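Local coordinates for protein LbaCas13a H328A (C2c2) (Lachnospiraceae bacterium NK4A179, PDB 5WLH) that acts as an RNA-guided CRISPR nuclease of the Cas13a family, binding pre-crRNA and probably cleaving target RNA at adenines, at residues I91-V102 with R164-V173; A117-S125 with S136-V144. All blocks are in the same frame, centred on the assembly; numbering follows the deposited sequence.

Interaction 1: I91-V102 with R164-V173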
# COMPACT_ATOMS: atom_id res chain seq x y z
N ILE A 91 -36.05 21.44 -11.59
CA ILE A 91 -36.45 22.32 -10.50
C ILE A 91 -35.23 22.97 -9.86
O ILE A 91 -35.20 24.18 -9.62
CB ILE A 91 -37.29 21.54 -9.47
CG1 ILE A 91 -38.63 21.14 -10.08
CG2 ILE A 91 -37.52 22.38 -8.22
CD1 ILE A 91 -39.43 22.31 -10.61
N VAL A 92 -34.20 22.17 -9.59
CA VAL A 92 -32.98 22.69 -8.98
C VAL A 92 -32.36 23.76 -9.87
O VAL A 92 -31.98 24.84 -9.40
CB VAL A 92 -31.99 21.54 -8.71
CG1 VAL A 92 -30.58 22.08 -8.55
CG2 VAL A 92 -32.41 20.77 -7.47
N LYS A 93 -32.28 23.50 -11.18
CA LYS A 93 -31.61 24.43 -12.08
C LYS A 93 -32.34 25.76 -12.14
O LYS A 93 -31.71 26.82 -12.17
CB LYS A 93 -31.48 23.81 -13.47
CG LYS A 93 -30.39 22.74 -13.55
CD LYS A 93 -29.01 23.32 -13.22
CE LYS A 93 -28.57 23.02 -11.79
NZ LYS A 93 -27.59 24.02 -11.27
N LYS A 94 -33.67 25.73 -12.15
CA LYS A 94 -34.43 26.98 -12.17
C LYS A 94 -34.24 27.77 -10.88
O LYS A 94 -34.15 29.01 -10.91
CB LYS A 94 -35.91 26.69 -12.40
CG LYS A 94 -36.22 26.14 -13.79
CD LYS A 94 -37.60 25.52 -13.86
CE LYS A 94 -38.10 25.42 -15.30
NZ LYS A 94 -38.56 26.74 -15.84
N ILE A 95 -34.16 27.08 -9.74
CA ILE A 95 -33.89 27.76 -8.48
C ILE A 95 -32.52 28.42 -8.50
O ILE A 95 -32.33 29.50 -7.94
CB ILE A 95 -34.03 26.77 -7.31
CG1 ILE A 95 -35.48 26.30 -7.18
CG2 ILE A 95 -33.54 27.40 -6.00
CD1 ILE A 95 -35.70 25.34 -6.03
N ASN A 96 -31.55 27.79 -9.17
CA ASN A 96 -30.18 28.28 -9.21
C ASN A 96 -29.93 29.28 -10.33
O ASN A 96 -28.92 30.00 -10.28
CB ASN A 96 -29.20 27.11 -9.36
CG ASN A 96 -28.96 26.38 -8.05
OD1 ASN A 96 -29.35 26.84 -6.97
ND2 ASN A 96 -28.31 25.23 -8.13
N ARG A 97 -30.80 29.35 -11.34
CA ARG A 97 -30.63 30.29 -12.43
C ARG A 97 -30.79 31.73 -11.93
O ARG A 97 -31.26 31.97 -10.81
CB ARG A 97 -31.63 30.02 -13.56
CG ARG A 97 -31.23 28.89 -14.50
CD ARG A 97 -31.81 29.09 -15.91
NE ARG A 97 -30.80 29.58 -16.86
CZ ARG A 97 -30.57 30.86 -17.11
NH1 ARG A 97 -31.25 31.81 -16.49
NH2 ARG A 97 -29.64 31.20 -18.00
N ARG A 98 -30.40 32.68 -12.77
CA ARG A 98 -30.47 34.08 -12.38
C ARG A 98 -31.92 34.47 -12.09
O ARG A 98 -32.86 33.88 -12.62
CB ARG A 98 -29.86 34.97 -13.48
CG ARG A 98 -30.36 36.42 -13.48
CD ARG A 98 -30.08 37.16 -14.78
NE ARG A 98 -28.70 37.65 -14.85
CZ ARG A 98 -28.21 38.65 -14.11
NH1 ARG A 98 -28.97 39.28 -13.23
NH2 ARG A 98 -26.94 39.02 -14.26
N ASN A 99 -32.07 35.44 -11.18
CA ASN A 99 -33.35 35.87 -10.61
C ASN A 99 -33.91 34.82 -9.66
O ASN A 99 -34.93 35.05 -9.00
CB ASN A 99 -34.38 36.19 -11.70
CG ASN A 99 -33.90 37.26 -12.65
OD1 ASN A 99 -33.62 36.99 -13.81
ND2 ASN A 99 -33.78 38.49 -12.14
N GLY A 100 -33.26 33.65 -9.58
CA GLY A 100 -33.60 32.63 -8.61
C GLY A 100 -32.92 32.91 -7.28
O GLY A 100 -32.66 34.06 -6.91
N LEU A 101 -32.63 31.83 -6.55
CA LEU A 101 -31.96 31.95 -5.25
C LEU A 101 -30.45 31.99 -5.50
O LEU A 101 -29.72 31.01 -5.34
CB LEU A 101 -32.35 30.80 -4.33
CG LEU A 101 -31.97 30.98 -2.86
CD1 LEU A 101 -32.55 32.27 -2.30
CD2 LEU A 101 -32.43 29.79 -2.05
N VAL A 102 -29.99 33.17 -5.91
CA VAL A 102 -28.58 33.43 -6.16
C VAL A 102 -28.13 34.46 -5.14
O VAL A 102 -28.38 35.66 -5.29
CB VAL A 102 -28.34 33.92 -7.60
CG1 VAL A 102 -26.85 34.18 -7.83
CG2 VAL A 102 -28.88 32.90 -8.57
N ARG A 164 -37.66 34.49 -4.46
CA ARG A 164 -36.55 34.13 -5.32
C ARG A 164 -36.62 32.66 -5.72
O ARG A 164 -36.29 32.29 -6.86
CB ARG A 164 -35.22 34.45 -4.63
CG ARG A 164 -35.00 35.94 -4.39
CD ARG A 164 -35.01 36.75 -5.68
NE ARG A 164 -33.79 36.54 -6.46
CZ ARG A 164 -32.90 37.49 -6.76
NH1 ARG A 164 -31.83 37.19 -7.47
NH2 ARG A 164 -33.09 38.73 -6.33
N ILE A 165 -37.09 31.80 -4.80
CA ILE A 165 -37.13 30.36 -5.06
C ILE A 165 -38.18 30.03 -6.13
O ILE A 165 -37.95 29.17 -6.99
CB ILE A 165 -37.39 29.60 -3.75
CG1 ILE A 165 -36.12 29.55 -2.90
CG2 ILE A 165 -37.89 28.18 -4.02
CD1 ILE A 165 -36.37 29.13 -1.46
N LYS A 166 -39.34 30.68 -6.08
CA LYS A 166 -40.40 30.35 -7.03
C LYS A 166 -40.43 31.27 -8.25
O LYS A 166 -41.28 31.09 -9.13
CB LYS A 166 -41.77 30.37 -6.33
CG LYS A 166 -42.35 31.75 -6.09
CD LYS A 166 -43.60 31.67 -5.22
CE LYS A 166 -44.71 30.90 -5.90
NZ LYS A 166 -45.85 30.63 -4.98
N ASN A 167 -39.51 32.24 -8.33
CA ASN A 167 -39.53 33.19 -9.44
C ASN A 167 -39.23 32.51 -10.78
O ASN A 167 -39.66 33.01 -11.82
CB ASN A 167 -38.52 34.31 -9.17
CG ASN A 167 -38.67 35.46 -10.15
OD1 ASN A 167 -37.90 35.58 -11.10
ND2 ASN A 167 -39.66 36.32 -9.91
N ASN A 168 -38.51 31.39 -10.78
CA ASN A 168 -38.21 30.66 -12.00
C ASN A 168 -38.95 29.34 -12.09
O ASN A 168 -38.67 28.54 -13.00
CB ASN A 168 -36.71 30.42 -12.13
CG ASN A 168 -35.90 31.70 -12.12
OD1 ASN A 168 -36.44 32.79 -12.27
ND2 ASN A 168 -34.59 31.57 -11.95
N ILE A 169 -39.87 29.06 -11.17
CA ILE A 169 -40.58 27.79 -11.11
C ILE A 169 -42.03 28.02 -11.49
O ILE A 169 -42.70 28.87 -10.89
CB ILE A 169 -40.48 27.15 -9.71
CG1 ILE A 169 -39.02 26.96 -9.31
CG2 ILE A 169 -41.23 25.83 -9.69
CD1 ILE A 169 -38.36 25.74 -9.93
N ASP A 170 -42.51 27.27 -12.47
CA ASP A 170 -43.91 27.28 -12.87
C ASP A 170 -44.44 25.86 -12.92
O ASP A 170 -45.12 25.44 -13.86
CB ASP A 170 -44.10 27.99 -14.21
CG ASP A 170 -44.27 29.48 -14.06
OD1 ASP A 170 -45.07 29.90 -13.19
OD2 ASP A 170 -43.61 30.24 -14.80
N ASN A 171 -44.12 25.09 -11.88
CA ASN A 171 -44.54 23.70 -11.77
C ASN A 171 -45.19 23.47 -10.42
O ASN A 171 -45.01 24.24 -9.47
CB ASN A 171 -43.35 22.74 -11.96
CG ASN A 171 -42.48 23.11 -13.15
OD1 ASN A 171 -41.53 23.89 -13.02
ND2 ASN A 171 -42.80 22.56 -14.31
N LYS A 172 -45.97 22.40 -10.34
CA LYS A 172 -46.57 21.96 -9.09
C LYS A 172 -45.65 20.91 -8.48
O LYS A 172 -45.53 19.80 -9.00
CB LYS A 172 -47.98 21.40 -9.32
CG LYS A 172 -48.96 21.67 -8.19
CD LYS A 172 -49.12 23.16 -7.93
CE LYS A 172 -50.44 23.47 -7.25
NZ LYS A 172 -50.70 24.94 -7.20
N VAL A 173 -44.99 21.26 -7.38
CA VAL A 173 -44.09 20.34 -6.71
C VAL A 173 -44.80 19.76 -5.50
O VAL A 173 -45.66 20.40 -4.88
CB VAL A 173 -42.76 21.02 -6.31
CG1 VAL A 173 -42.24 21.89 -7.45
CG2 VAL A 173 -42.92 21.82 -5.04

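Interaction 2: A117-S125 with S136-V144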
# COMPACT_ATOMS: atom_id res chain seq x y z
N ALA A 117 -22.49 44.94 5.39
CA ALA A 117 -23.48 44.76 6.44
C ALA A 117 -23.94 43.31 6.52
O ALA A 117 -24.09 42.75 7.61
CB ALA A 117 -24.68 45.68 6.21
N PHE A 118 -24.17 42.68 5.36
CA PHE A 118 -24.61 41.29 5.33
C PHE A 118 -23.54 40.36 5.89
O PHE A 118 -23.85 39.43 6.64
CB PHE A 118 -24.96 40.89 3.89
CG PHE A 118 -26.30 41.39 3.40
CD1 PHE A 118 -27.45 41.21 4.16
CD2 PHE A 118 -26.42 41.99 2.16
CE1 PHE A 118 -28.69 41.66 3.70
CE2 PHE A 118 -27.63 42.44 1.68
CZ PHE A 118 -28.78 42.27 2.46
N GLU A 119 -22.28 40.59 5.54
CA GLU A 119 -21.21 39.77 6.10
C GLU A 119 -21.11 39.95 7.61
O GLU A 119 -20.91 38.97 8.34
CB GLU A 119 -19.87 40.09 5.45
CG GLU A 119 -18.73 39.20 5.97
CD GLU A 119 -17.35 39.74 5.65
OE1 GLU A 119 -16.45 38.93 5.35
OE2 GLU A 119 -17.17 40.98 5.71
N LYS A 120 -21.24 41.19 8.09
CA LYS A 120 -21.22 41.44 9.52
C LYS A 120 -22.40 40.77 10.22
O LYS A 120 -22.26 40.22 11.31
CB LYS A 120 -21.21 42.94 9.79
CG LYS A 120 -21.50 43.31 11.23
CD LYS A 120 -20.27 43.14 12.10
CE LYS A 120 -20.28 44.16 13.23
NZ LYS A 120 -20.62 45.52 12.73
N TYR A 121 -23.59 40.82 9.59
CA TYR A 121 -24.74 40.07 10.07
C TYR A 121 -24.40 38.59 10.22
O TYR A 121 -24.73 37.96 11.24
CB TYR A 121 -25.89 40.24 9.09
CG TYR A 121 -27.16 39.49 9.45
CD1 TYR A 121 -27.35 38.16 9.08
CD2 TYR A 121 -28.17 40.14 10.14
CE1 TYR A 121 -28.52 37.49 9.41
CE2 TYR A 121 -29.34 39.49 10.46
CZ TYR A 121 -29.51 38.17 10.10
OH TYR A 121 -30.69 37.56 10.45
N ALA A 122 -23.79 38.01 9.20
CA ALA A 122 -23.42 36.60 9.24
C ALA A 122 -22.46 36.32 10.40
O ALA A 122 -22.58 35.31 11.09
CB ALA A 122 -22.79 36.19 7.92
N GLU A 123 -21.49 37.22 10.61
CA GLU A 123 -20.56 37.07 11.73
C GLU A 123 -21.31 37.07 13.06
O GLU A 123 -21.11 36.18 13.90
CB GLU A 123 -19.52 38.19 11.72
CG GLU A 123 -18.65 38.23 10.48
CD GLU A 123 -17.48 37.29 10.57
OE1 GLU A 123 -17.24 36.74 11.67
OE2 GLU A 123 -16.80 37.10 9.54
N LEU A 124 -22.19 38.05 13.25
CA LEU A 124 -22.94 38.12 14.50
C LEU A 124 -23.93 36.98 14.64
O LEU A 124 -24.20 36.54 15.76
CB LEU A 124 -23.66 39.47 14.60
CG LEU A 124 -22.75 40.69 14.70
CD1 LEU A 124 -23.55 41.92 15.10
CD2 LEU A 124 -21.60 40.44 15.69
N SER A 125 -24.48 36.47 13.53
CA SER A 125 -25.37 35.32 13.60
C SER A 125 -24.63 34.10 14.15
O SER A 125 -25.14 33.38 15.02
CB SER A 125 -25.93 35.00 12.22
OG SER A 125 -26.71 33.82 12.25
N SER A 136 -31.85 36.16 15.68
CA SER A 136 -31.09 36.75 14.59
C SER A 136 -30.61 38.13 14.99
O SER A 136 -31.30 38.86 15.71
CB SER A 136 -31.94 36.86 13.33
OG SER A 136 -32.63 35.65 13.05
N PRO A 137 -29.42 38.53 14.54
CA PRO A 137 -28.95 39.88 14.82
C PRO A 137 -29.82 40.90 14.11
O PRO A 137 -30.51 40.60 13.14
CB PRO A 137 -27.52 39.89 14.25
CG PRO A 137 -27.47 38.76 13.31
CD PRO A 137 -28.45 37.73 13.77
N ALA A 138 -29.79 42.12 14.64
CA ALA A 138 -30.45 43.27 14.03
C ALA A 138 -29.43 44.07 13.24
O ALA A 138 -28.30 44.28 13.70
CB ALA A 138 -31.12 44.15 15.09
N PHE A 139 -29.83 44.52 12.05
CA PHE A 139 -28.86 45.20 11.19
C PHE A 139 -28.38 46.53 11.77
O PHE A 139 -27.33 47.02 11.35
CB PHE A 139 -29.46 45.39 9.80
CG PHE A 139 -29.31 44.19 8.91
CD1 PHE A 139 -28.10 43.90 8.31
CD2 PHE A 139 -30.38 43.33 8.70
CE1 PHE A 139 -27.96 42.79 7.49
CE2 PHE A 139 -30.24 42.22 7.89
CZ PHE A 139 -29.03 41.95 7.28
N GLU A 140 -29.12 47.11 12.73
CA GLU A 140 -28.68 48.35 13.36
C GLU A 140 -27.31 48.21 13.99
O GLU A 140 -26.55 49.19 14.05
CB GLU A 140 -29.70 48.79 14.41
CG GLU A 140 -30.97 49.39 13.83
CD GLU A 140 -31.97 48.34 13.37
OE1 GLU A 140 -33.07 48.74 12.93
OE2 GLU A 140 -31.66 47.13 13.45
N THR A 141 -26.96 47.02 14.47
CA THR A 141 -25.66 46.75 15.07
C THR A 141 -24.63 46.26 14.05
O THR A 141 -23.58 45.74 14.44
CB THR A 141 -25.82 45.75 16.22
OG1 THR A 141 -26.24 44.48 15.69
CG2 THR A 141 -26.87 46.24 17.21
N CYS A 142 -24.92 46.40 12.76
CA CYS A 142 -23.96 46.11 11.70
C CYS A 142 -23.50 47.38 10.98
O CYS A 142 -23.05 47.31 9.83
CB CYS A 142 -24.56 45.11 10.70
SG CYS A 142 -25.22 43.58 11.44
N GLY A 143 -23.62 48.53 11.64
CA GLY A 143 -23.20 49.80 11.06
C GLY A 143 -24.19 50.40 10.09
O GLY A 143 -23.78 50.98 9.07
N VAL A 144 -25.49 50.31 10.38
CA VAL A 144 -26.54 50.63 9.42
C VAL A 144 -27.72 51.26 10.16
O VAL A 144 -28.05 50.86 11.28
CB VAL A 144 -26.97 49.37 8.63
CG1 VAL A 144 -28.41 49.47 8.13
CG2 VAL A 144 -26.01 49.13 7.46

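Interaction 1: I91-V102 with R164-V173
N168 and R164 grip the carbonyl-rich end of helix 83-96 and the turn after it, in a mixed polar and apolar contact between the C-terminal ends of two helices. Helix 83-96 gives way to a type II beta turn from R97 to G100, and the chain running out of helix 158-166 lies across this corner. The side-chain amide of N168 bridges helix and turn. Its ND2 uses both hydrogens, one for K94 O at 2.8 Å and the other for R98 O at 3.0 Å. The first bond arrives in the carbonyl plane, with a C=O...N angle of 155°; the second donor stands above the plane of its carbonyl. Two bonds fix the rotation of the amide. R164 grips the far end of the turn: bends at chi2 (-59°) and chi3 (-73°) curl its chain back, bringing NE within 2.8 Å of G100 O, which lies at the edge of the guanidinium. Next to it, G100 CA makes a CH...O contact with R164 O at 3.2 Å. A side chain at G100 would run into I95 O, which accepts the backbone N of L101 at 2.7 Å. Beneath these polar ties lies an aliphatic layer. I169 CD1 meets I91 CD1 at 3.7 Å, the two side chains crossing nearly at right angles, while L101 CD2 packs along I165 CG1 at 3.8 Å. Helix 193-206 covers I165 through L202 and L203, and I181 of helix 175-185 backs I91. The buried I165 O has no hydrogen-bond partner. The arrangement is a helix C-terminus running into a type II beta turn, K94 and R98 carbonyls bridged by an asparagine amide, within the largely helical N-terminal part of Cas13a, probably its crRNA-recognition lobe.

Interaction 2: A117-S125 with S136-V144
Y121, P137 and F139 form a layered core in which the Y121 ring lies between the other two. P137 CG sits over one face, 3.6 Å from the ring centroid, in a CH-pi contact. On the opposite side of the ring plane F139 makes an offset stack, with centroids 4.6 Å apart and planes at 17°. The ring reaches this slot because CG is anti to the backbone N (chi1 179°), projecting from the helix into the loop. F118 completes an aromatic cluster: its CD1 lies 3.6 Å from F139 CZ, the two rings nearly perpendicular. C142 packs against the helix backbone and K120, its CB 3.6 Å from K120 CG, and L124 CB backs the proline at 3.9 Å from P137 CB. Replacing Y121 with alanine would probably open a gap between P137 and F139 and leave D224, which bonds the tyrosine OH, without that partner. S136 OG is also bonded to D224. The loop is thus pressed onto helix 115-130, with helix 146-155 packing on F139 through A149 and L152, and helix 218-230 meeting Y121 and S136 through L227 and Q219.

How the interactions relate
From the N terminus the chain runs along helix 83-96; the first half of interaction 1 spans the last turns of this helix and the beta turn after it. Helices 103-107, 109-112 and 115-130 follow, the last carrying the first half of interaction 2. The chain then doubles back, and the loop at 136-144 closes interaction 2 as a short local return. Helices 146-155 and 158-166 lead on to 164-173, which closes the larger loop of interaction 1. The shorter loop is therefore nested within the longer one. The contacts do not touch: their nearest atoms are about 10 Å apart. Interaction 1 joins the two ends of this helical excursion, whereas interaction 2, nearer the bound RNA, fastens the loop after helix 115-130 back onto that helix.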